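Putative gamma-hydroxymuconic semialdehyde dehydrogenase (Pseudomonas, PDB 4GO3) probably oxidises an aldehyde, likely gamma-hydroxymuconic semialdehyde, to the acid with a nicotinamide adenine dinucleotide as oxidant. Local coordinates at residues A[4-8]-A[9-13]; A[72-75]-A[76-79]; A[172-175]-A[176-179]. The protein carries 2 engineered substitutions. All blocks are in the same frame, centred on the assembly; numbering follows the deposited sequence.

Contact 1. Residues A[4-8]-A[9-13]; sequences QLYID and GRFVD
A tight β-hairpin near the N-terminus pairs L5 with V12 and Y6 with F11, closing through D8 and G9, whose positive phi angles give a type I' turn. L5 N donates to V12 O at 2.7 Å and V12 N returns a bond to L5 O at 2.8 Å, making this the hydrogen-bonded pair. Nearer the turn, I7 N reaches R10 O at 2.8 Å, while the return bond from R10 N is weak.

Y6 and F11 form the non-hydrogen-bonded pair and share a face. The first torsion of Y6 (chi1 -157°) sets CG opposite the backbone N, and from there the ring presents its CD1/CE1 edge to the face of F11, CD1 lying over the centre of that ring. This is a T-shaped stack, centroids 4.5 Å apart and planes at 70°. The Y6 hydroxyl lies against G9 CA and hydrogen-bonds T189. At the open end, Q4 NE2 donates to D13 OD2 at 3.1 Å, meeting the carboxylate from above its plane. D8 OD2 forms a salt bridge with R51 of helix 39-57. Replacing Y6 by an alanine would remove the ring and is likely to leave the F11 face without its edge-on partner and T189 without that hydroxyl. A two-residue type I' turn joining two short antiparallel strands is a classical β-hairpin, here with an aromatic pair across its non-hydrogen-bonded position.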
ATOM      1  N   GLN A   4     -31.316   6.921   7.730  1.00 36.47           N
ATOM      2  CA  GLN A   4     -30.553   7.590   8.734  1.00 36.48           C
ATOM      3  C   GLN A   4     -29.146   7.029   8.737  1.00 36.24           C
ATOM      4  O   GLN A   4     -28.842   6.116   8.007  1.00 37.53           O
ATOM      5  CB  GLN A   4     -31.232   7.389  10.079  1.00 39.49           C
ATOM      6  CG  GLN A   4     -32.459   8.246  10.260  1.00 39.16           C
ATOM      7  CD  GLN A   4     -33.397   7.751  11.326  1.00 47.69           C
ATOM      8  OE1 GLN A   4     -33.810   6.608  11.317  1.00 37.29           O
ATOM      9  NE2 GLN A   4     -33.761   8.624  12.235  1.00 40.44           N
ATOM     10  N   LEU A   5     -28.272   7.579   9.553  1.00 21.85           N
ATOM     11  CA  LEU A   5     -26.944   7.045   9.598  1.00 18.33           C
ATOM     12  C   LEU A   5     -27.012   5.848  10.478  1.00 22.80           C
ATOM     13  O   LEU A   5     -27.890   5.750  11.298  1.00 25.09           O
ATOM     14  CB  LEU A   5     -26.002   8.060  10.204  1.00 24.30           C
ATOM     15  CG  LEU A   5     -26.136   9.475   9.694  1.00 21.26           C
ATOM     16  CD1 LEU A   5     -25.428  10.353  10.652  1.00 17.14           C
ATOM     17  CD2 LEU A   5     -25.539   9.566   8.314  1.00 13.11           C
ATOM     18  N   TYR A   6     -26.089   4.919  10.303  1.00 27.42           N
ATOM     19  CA  TYR A   6     -26.035   3.785  11.194  1.00 26.65           C
ATOM     20  C   TYR A   6     -24.769   3.891  11.986  1.00 26.53           C
ATOM     21  O   TYR A   6     -23.695   3.730  11.460  1.00 31.98           O
ATOM     22  CB  TYR A   6     -26.085   2.464  10.450  1.00 31.12           C
ATOM     23  CG  TYR A   6     -26.579   1.322  11.303  1.00 32.63           C
ATOM     24  CD1 TYR A   6     -27.914   1.191  11.611  1.00 39.22           C
ATOM     25  CD2 TYR A   6     -25.715   0.393  11.813  1.00 29.70           C
ATOM     26  CE1 TYR A   6     -28.370   0.171  12.387  1.00 37.65           C
ATOM     27  CE2 TYR A   6     -26.169  -0.624  12.590  1.00 32.00           C
ATOM     28  CZ  TYR A   6     -27.498  -0.730  12.874  1.00 31.06           C
ATOM     29  OH  TYR A   6     -27.957  -1.750  13.646  1.00 36.43           O
ATOM     30  N   ILE A   7     -24.918   4.184  13.265  1.00 27.75           N
ATOM     31  CA  ILE A   7     -23.787   4.342  14.141  1.00 27.07           C
ATOM     32  C   ILE A   7     -24.024   3.694  15.489  1.00 28.75           C
ATOM     33  O   ILE A   7     -24.940   4.028  16.205  1.00 37.87           O
ATOM     34  CB  ILE A   7     -23.417   5.817  14.307  1.00 25.92           C
ATOM     35  CG1 ILE A   7     -22.825   6.348  13.008  1.00 21.49           C
ATOM     36  CG2 ILE A   7     -22.419   5.980  15.407  1.00 25.51           C
ATOM     37  CD1 ILE A   7     -23.022   7.795  12.790  1.00 22.69           C
ATOM     38  N   ASP A   8     -23.179   2.741  15.817  1.00 31.92           N
ATOM     39  CA  ASP A   8     -23.216   2.096  17.111  1.00 35.42           C
ATOM     40  C   ASP A   8     -24.484   1.363  17.239  1.00 35.92           C
ATOM     41  O   ASP A   8     -25.112   1.370  18.281  1.00 40.82           O
ATOM     42  CB  ASP A   8     -23.114   3.088  18.251  1.00 40.06           C
ATOM     43  CG  ASP A   8     -22.220   2.609  19.343  1.00 46.20           C
ATOM     44  OD1 ASP A   8     -21.609   1.563  19.165  1.00 47.75           O
ATOM     45  OD2 ASP A   8     -22.122   3.279  20.373  1.00 58.12           O
ATOM     46  N   GLY A   9     -24.890   0.701  16.169  1.00 42.12           N
ATOM     47  CA  GLY A   9     -26.073  -0.139  16.190  1.00 40.31           C
ATOM     48  C   GLY A   9     -27.353   0.649  16.231  1.00 44.64           C
ATOM     49  O   GLY A   9     -28.378   0.158  16.657  1.00 43.96           O
ATOM     50  N   ARG A  10     -27.275   1.886  15.775  1.00 51.74           N
ATOM     51  CA  ARG A  10     -28.361   2.817  15.893  1.00 52.47           C
ATOM     52  C   ARG A  10     -28.529   3.560  14.593  1.00 51.81           C
ATOM     53  O   ARG A  10     -27.567   4.010  14.018  1.00 46.87           O
ATOM     54  CB  ARG A  10     -28.023   3.822  16.982  1.00 53.17           C
ATOM     55  CG  ARG A  10     -28.900   3.775  18.191  1.00 56.36           C
ATOM     56  CD  ARG A  10     -30.354   3.712  17.812  1.00 63.21           C
ATOM     57  NE  ARG A  10     -31.065   4.942  18.144  1.00 73.19           N
ATOM     58  CZ  ARG A  10     -32.281   5.246  17.709  1.00 70.36           C
ATOM     59  NH1 ARG A  10     -32.935   4.403  16.924  1.00 56.17           N
ATOM     60  NH2 ARG A  10     -32.834   6.396  18.058  1.00 79.49           N
ATOM     61  N   PHE A  11     -29.760   3.688  14.128  1.00 36.04           N
ATOM     62  CA  PHE A  11     -30.057   4.549  13.006  1.00 27.67           C
ATOM     63  C   PHE A  11     -30.317   5.889  13.612  1.00 33.06           C
ATOM     64  O   PHE A  11     -31.080   5.995  14.530  1.00 42.02           O
ATOM     65  CB  PHE A  11     -31.301   4.072  12.287  1.00 27.38           C
ATOM     66  CG  PHE A  11     -31.049   2.978  11.310  1.00 33.14           C
ATOM     67  CD1 PHE A  11     -30.552   3.249  10.061  1.00 28.49           C
ATOM     68  CD2 PHE A  11     -31.317   1.675  11.639  1.00 25.08           C
ATOM     69  CE1 PHE A  11     -30.329   2.247   9.186  1.00 27.41           C
ATOM     70  CE2 PHE A  11     -31.094   0.675  10.754  1.00 27.67           C
ATOM     71  CZ  PHE A  11     -30.601   0.954   9.540  1.00 35.78           C
ATOM     72  N   VAL A  12     -29.656   6.916  13.123  1.00 43.51           N
ATOM     73  CA  VAL A  12     -29.737   8.209  13.750  1.00 40.44           C
ATOM     74  C   VAL A  12     -29.485   9.244  12.711  1.00 38.39           C
ATOM     75  O   VAL A  12     -28.812   8.991  11.735  1.00 44.01           O
ATOM     76  CB  VAL A  12     -28.670   8.383  14.826  1.00 36.47           C
ATOM     77  CG1 VAL A  12     -28.843   7.360  15.908  1.00 42.12           C
ATOM     78  CG2 VAL A  12     -27.299   8.311  14.224  1.00 39.82           C
ATOM     79  N   ASP A  13     -30.033  10.421  12.938  1.00 55.48           N
ATOM     80  CA  ASP A  13     -29.885  11.520  12.026  1.00 52.27           C
ATOM     81  C   ASP A  13     -28.541  12.152  12.281  1.00 49.69           C
ATOM     82  O   ASP A  13     -27.937  11.906  13.299  1.00 51.61           O
ATOM     83  CB  ASP A  13     -31.036  12.504  12.229  1.00 57.78           C
ATOM     84  CG  ASP A  13     -32.421  11.831  12.096  1.00 81.76           C
ATOM     85  OD1 ASP A  13     -32.931  11.685  10.965  1.00 65.18           O
ATOM     86  OD2 ASP A  13     -33.012  11.445  13.123  1.00 88.50           O
TER

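Contact 2. Residues A[72-75]-A[76-79]; sequences ADRI and EECS
E76 N and E77 N donate to A72 O and D73 O at 2.9 Å and 2.8 Å, continuing the i to i+4 ladder of helix 61-77, and C78 N closes it on R74 O before the chain leaves helical geometry. C78 both ends this helix and takes the N-cap position of the next, 79-90.

The side chains of this last turn illustrate how a helix can bind itself along one flank. R74 leaves the backbone with CG anti to N (chi1 -171°) and bends at its second torsion, which carries the guanidinium forward along the helix, toward E77 and C78 at its C-terminal end. There NH1 makes a salt bridge to E77 OE1 at 2.7 Å, reaching the oxygen on its anti side, somewhat out of the carboxylate plane, with the two flat groups nearly perpendicular, at 77°. C78 SG sits over the centre of one guanidinium face, 3.5 Å from R74 CZ. E190, on helix 179-191, adds a long and weak ion pair at R74 NE, and L187 of that helix touches R74, I75 and C78.

On another flank, D73 OD1 and E76 OE2 come within 4.0 Å of each other, their carboxylates nearly coplanar. R110 of helix 94-113 makes salt bridges with both oxygens, and I75 packs its branched chain against A106 and F109 of the same helix.

The chemistry thus divides in two: the charge of R74 is probably balanced chiefly by E77, with a weaker share from E190, whereas the like charges of D73 and E76 are probably tolerable because an arginine from a neighbouring helix serves both.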
ATOM      1  N   ALA A  72     -24.497 -13.313   4.136  1.00 20.90           N
ATOM      2  CA  ALA A  72     -24.733 -13.739   2.760  1.00 21.88           C
ATOM      3  C   ALA A  72     -26.115 -14.373   2.641  1.00 24.74           C
ATOM      4  O   ALA A  72     -26.898 -14.013   1.766  1.00 24.72           O
ATOM      5  CB  ALA A  72     -23.635 -14.717   2.299  1.00 20.02           C
ATOM      6  N   ASP A  73     -26.408 -15.328   3.511  1.00 30.13           N
ATOM      7  CA  ASP A  73     -27.683 -16.023   3.485  1.00 36.45           C
ATOM      8  C   ASP A  73     -28.792 -15.014   3.628  1.00 41.35           C
ATOM      9  O   ASP A  73     -29.707 -14.981   2.835  1.00 42.68           O
ATOM     10  CB  ASP A  73     -27.784 -17.040   4.618  1.00 35.97           C
ATOM     11  CG  ASP A  73     -27.043 -18.325   4.334  1.00 50.75           C
ATOM     12  OD1 ASP A  73     -26.640 -18.557   3.191  1.00 44.54           O
ATOM     13  OD2 ASP A  73     -26.854 -19.101   5.277  1.00 51.75           O
ATOM     14  N   ARG A  74     -28.694 -14.184   4.651  1.00 37.93           N
ATOM     15  CA  ARG A  74     -29.695 -13.173   4.916  1.00 39.17           C
ATOM     16  C   ARG A  74     -29.887 -12.265   3.729  1.00 44.48           C
ATOM     17  O   ARG A  74     -30.984 -11.829   3.451  1.00 45.31           O
ATOM     18  CB  ARG A  74     -29.299 -12.350   6.131  1.00 45.21           C
ATOM     19  CG  ARG A  74     -30.372 -11.413   6.610  1.00 44.55           C
ATOM     20  CD  ARG A  74     -31.584 -12.168   7.035  1.00 49.15           C
ATOM     21  NE  ARG A  74     -32.647 -11.292   7.497  1.00 63.01           N
ATOM     22  CZ  ARG A  74     -33.924 -11.440   7.177  1.00 66.45           C
ATOM     23  NH1 ARG A  74     -34.299 -12.419   6.381  1.00 48.32           N
ATOM     24  NH2 ARG A  74     -34.823 -10.602   7.640  1.00 70.36           N
ATOM     25  N   ILE A  75     -28.800 -11.973   3.035  1.00 31.26           N
ATOM     26  CA  ILE A  75     -28.862 -11.113   1.871  1.00 30.12           C
ATOM     27  C   ILE A  75     -29.629 -11.801   0.778  1.00 30.51           C
ATOM     28  O   ILE A  75     -30.357 -11.165   0.058  1.00 40.65           O
ATOM     29  CB  ILE A  75     -27.468 -10.715   1.365  1.00 29.27           C
ATOM     30  CG1 ILE A  75     -26.944  -9.529   2.156  1.00 23.50           C
ATOM     31  CG2 ILE A  75     -27.508 -10.366  -0.094  1.00 19.75           C
ATOM     32  CD1 ILE A  75     -25.504  -9.358   2.041  1.00 25.29           C
ATOM     33  N   GLU A  76     -29.474 -13.111   0.723  1.00 24.66           N
ATOM     34  CA  GLU A  76     -30.143 -13.930  -0.253  1.00 27.77           C
ATOM     35  C   GLU A  76     -31.602 -14.098   0.121  1.00 28.71           C
ATOM     36  O   GLU A  76     -32.444 -14.239  -0.735  1.00 30.12           O
ATOM     37  CB  GLU A  76     -29.417 -15.263  -0.399  1.00 21.62           C
ATOM     38  CG  GLU A  76     -28.479 -15.291  -1.585  1.00 31.66           C
ATOM     39  CD  GLU A  76     -27.360 -16.291  -1.445  1.00 40.74           C
ATOM     40  OE1 GLU A  76     -26.567 -16.442  -2.388  1.00 39.51           O
ATOM     41  OE2 GLU A  76     -27.268 -16.927  -0.398  1.00 46.82           O
ATOM     42  N   GLU A  77     -31.905 -14.043   1.406  1.00 25.56           N
ATOM     43  CA  GLU A  77     -33.286 -14.099   1.860  1.00 34.91           C
ATOM     44  C   GLU A  77     -34.042 -12.812   1.598  1.00 30.87           C
ATOM     45  O   GLU A  77     -35.234 -12.826   1.411  1.00 39.98           O
ATOM     46  CB  GLU A  77     -33.347 -14.360   3.352  1.00 32.49           C
ATOM     47  CG  GLU A  77     -33.199 -15.757   3.757  1.00 34.51           C
ATOM     48  CD  GLU A  77     -33.100 -15.849   5.227  1.00 50.98           C
ATOM     49  OE1 GLU A  77     -33.123 -14.789   5.859  1.00 41.91           O
ATOM     50  OE2 GLU A  77     -33.007 -16.965   5.751  1.00 63.27           O
ATOM     51  N   CYS A  78     -33.348 -11.693   1.628  1.00 20.86           N
ATOM     52  CA  CYS A  78     -33.967 -10.414   1.385  1.00 30.59           C
ATOM     53  C   CYS A  78     -33.604  -9.931   0.016  1.00 29.64           C
ATOM     54  O   CYS A  78     -33.408  -8.756  -0.185  1.00 29.29           O
ATOM     55  CB  CYS A  78     -33.470  -9.390   2.390  1.00 27.24           C
ATOM     56  SG  CYS A  78     -33.636  -9.866   4.054  1.00 36.00           S
ATOM     57  N   SER A  79     -33.491 -10.866  -0.910  1.00 23.75           N
ATOM     58  CA  SER A  79     -32.964 -10.632  -2.242  1.00 25.32           C
ATOM     59  C   SER A  79     -33.797  -9.736  -3.132  1.00 25.04           C
ATOM     60  O   SER A  79     -33.256  -8.885  -3.810  1.00 26.55           O
ATOM     61  CB  SER A  79     -32.706 -11.971  -2.925  1.00 25.12           C
ATOM     62  OG  SER A  79     -33.228 -12.003  -4.229  1.00 48.59           O
TER

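Contact 3. Residues A[172-175]-A[176-179]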
ATOM      1  N   LYS A 172     -18.671   4.894   3.911  1.00 23.78           N
ATOM      2  CA  LYS A 172     -19.431   6.014   3.430  1.00 27.26           C
ATOM      3  C   LYS A 172     -19.902   5.778   2.009  1.00 31.77           C
ATOM      4  O   LYS A 172     -19.102   5.850   1.086  1.00 33.21           O
ATOM      5  CB  LYS A 172     -18.579   7.271   3.496  1.00 35.01           C
ATOM      6  CG  LYS A 172     -19.305   8.536   3.079  1.00 39.10           C
ATOM      7  CD  LYS A 172     -18.339   9.574   2.587  1.00 42.39           C
ATOM      8  CE  LYS A 172     -18.447   9.788   1.111  1.00 45.90           C
ATOM      9  NZ  LYS A 172     -19.848   9.827   0.691  1.00 44.62           N
ATOM     10  N   PRO A 173     -21.195   5.502   1.814  1.00 39.35           N
ATOM     11  CA  PRO A 173     -21.684   5.383   0.457  1.00 30.63           C
ATOM     12  C   PRO A 173     -21.949   6.749  -0.061  1.00 34.61           C
ATOM     13  O   PRO A 173     -21.777   7.688   0.657  1.00 43.05           O
ATOM     14  CB  PRO A 173     -22.995   4.688   0.657  1.00 28.80           C
ATOM     15  CG  PRO A 173     -22.856   4.030   1.818  1.00 32.55           C
ATOM     16  CD  PRO A 173     -22.154   4.873   2.715  1.00 31.51           C
ATOM     17  N   SER A 174     -22.386   6.869  -1.288  1.00 55.62           N
ATOM     18  CA  SER A 174     -22.615   8.173  -1.832  1.00 49.01           C
ATOM     19  C   SER A 174     -23.958   8.638  -1.424  1.00 54.34           C
ATOM     20  O   SER A 174     -24.813   7.854  -1.199  1.00 56.80           O
ATOM     21  CB  SER A 174     -22.611   8.051  -3.293  1.00 37.07           C
ATOM     22  OG  SER A 174     -23.093   6.792  -3.470  1.00 36.76           O
ATOM     23  N   GLU A 175     -24.078   9.943  -1.306  1.00 41.08           N
ATOM     24  CA  GLU A 175     -25.300  10.594  -0.984  1.00 33.55           C
ATOM     25  C   GLU A 175     -26.294  10.153  -2.014  1.00 39.89           C
ATOM     26  O   GLU A 175     -27.485  10.336  -1.864  1.00 41.64           O
ATOM     27  CB  GLU A 175     -25.045  12.072  -1.141  1.00 40.50           C
ATOM     28  CG  GLU A 175     -23.583  12.370  -1.284  1.00 41.20           C
ATOM     29  CD  GLU A 175     -23.177  12.666  -2.684  1.00 53.35           C
ATOM     30  OE1 GLU A 175     -22.232  12.028  -3.160  1.00 60.00           O
ATOM     31  OE2 GLU A 175     -23.784  13.544  -3.309  1.00 52.78           O
ATOM     32  N   ILE A 176     -25.779   9.574  -3.081  1.00 44.89           N
ATOM     33  CA  ILE A 176     -26.575   9.297  -4.257  1.00 43.32           C
ATOM     34  C   ILE A 176     -27.240   7.943  -4.210  1.00 40.32           C
ATOM     35  O   ILE A 176     -28.250   7.728  -4.848  1.00 47.00           O
ATOM     36  CB  ILE A 176     -25.720   9.362  -5.514  1.00 37.93           C
ATOM     37  CG1 ILE A 176     -25.032  10.701  -5.614  1.00 38.25           C
ATOM     38  CG2 ILE A 176     -26.558   9.232  -6.707  1.00 40.46           C
ATOM     39  CD1 ILE A 176     -25.203  11.313  -6.934  1.00 50.09           C
ATOM     40  N   THR A 177     -26.673   7.025  -3.453  1.00 29.11           N
ATOM     41  CA  THR A 177     -27.172   5.675  -3.453  1.00 27.81           C
ATOM     42  C   THR A 177     -26.849   4.999  -2.160  1.00 19.99           C
ATOM     43  O   THR A 177     -26.174   3.996  -2.133  1.00 30.62           O
ATOM     44  CB  THR A 177     -26.513   4.912  -4.537  1.00 25.78           C
ATOM     45  OG1 THR A 177     -25.115   5.146  -4.456  1.00 23.11           O
ATOM     46  CG2 THR A 177     -27.012   5.398  -5.879  1.00 21.19           C
ATOM     47  N   PRO A 178     -27.352   5.563  -1.082  1.00 26.27           N
ATOM     48  CA  PRO A 178     -27.084   5.079   0.269  1.00 20.56           C
ATOM     49  C   PRO A 178     -28.011   3.967   0.714  1.00 18.45           C
ATOM     50  O   PRO A 178     -27.653   3.214   1.607  1.00 23.90           O
ATOM     51  CB  PRO A 178     -27.402   6.299   1.135  1.00 24.24           C
ATOM     52  CG  PRO A 178     -28.067   7.324   0.217  1.00 18.33           C
ATOM     53  CD  PRO A 178     -28.311   6.682  -1.080  1.00 24.77           C
ATOM     54  N   LEU A 179     -29.191   3.899   0.138  1.00 25.41           N
ATOM     55  CA  LEU A 179     -30.279   3.156   0.727  1.00 24.34           C
ATOM     56  C   LEU A 179     -30.018   1.690   0.848  1.00 26.59           C
ATOM     57  O   LEU A 179     -30.496   1.050   1.760  1.00 24.26           O
ATOM     58  CB  LEU A 179     -31.544   3.419  -0.050  1.00 32.95           C
ATOM     59  CG  LEU A 179     -31.838   4.897   0.019  1.00 28.39           C
ATOM     60  CD1 LEU A 179     -33.185   5.129  -0.523  1.00 28.76           C
ATOM     61  CD2 LEU A 179     -31.772   5.307   1.444  1.00 24.25           C
TER
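S174 and T177 face each other across a type I β-turn, and their hydroxyls meet: S174 OG lies 2.8 Å from T177 OG1, a hydrogen bond in which either oxygen may be the donor. The T177 hydroxyl is tucked between its own backbone N and carbonyl carbon (chi1 48°), which turns it back toward S174 while CG2 lies opposite the carbonyl carbon. The backbone repeats the link, since T177 N donates to S174 O at 3.0 Å. That bond is fairly straight at its hydrogen, 160°, but approaches from well above the carbonyl plane. Two bonds, one between side chains and one between backbones, therefore span the same four residues.

At the crown of the turn, the E175 and I176 chains leave together, alongside one another. The E175 carboxylate lies along the I176 chain, with OE2 3.9 Å from I176 CG1. Beneath the turn, P173 and P178 approach through P173 CB and P178 CA at 4.1 Å. P178 CG also lies against S174 O, 3.6 Å away; as an imino acid, P178 has no backbone N-H to offer that carbonyl.

Just before the turn, K172 folds back so that NZ donates to P173 O at 2.9 Å, and G203 O receives a second bond from the same amine. K172 and E175 both bind NAD(+), as do V146 and W148 beside P173 and T177; no cofactor occupies the site here. In related dehydrogenases the equivalent lysine and glutamate hold the adenosine ribose, and the same role is likely. The strand end contributes K172 and the turn E175, K172 NZ standing 5.0 Å from E175 OE1: probably a positive donor beside a negative acceptor, a pairing well suited to gripping sugar hydroxyls.

Along the chain the three contacts follow in series, and helix 179-191 is their common neighbour. Contact 3 leads directly into it from strand 168-172, contact 1 lays Y6 and F11 against it, and contact 2 sets R74, I75 and C78 on its L187. The centres of contacts 1 and 3 lie about 14 Å apart, those of 2 and 3 about 20 Å, and those of 1 and 2 about 22 Å; none touch. Contact 1 also bonds to strand 198-200, the sheet neighbour of strand 168-172, while helix 79-90, beginning at contact 2, reaches contact 3 through N89. The N-terminal hairpin and the end of helix 61-77 thus pack around the helix that follows the NAD(+)-binding turn.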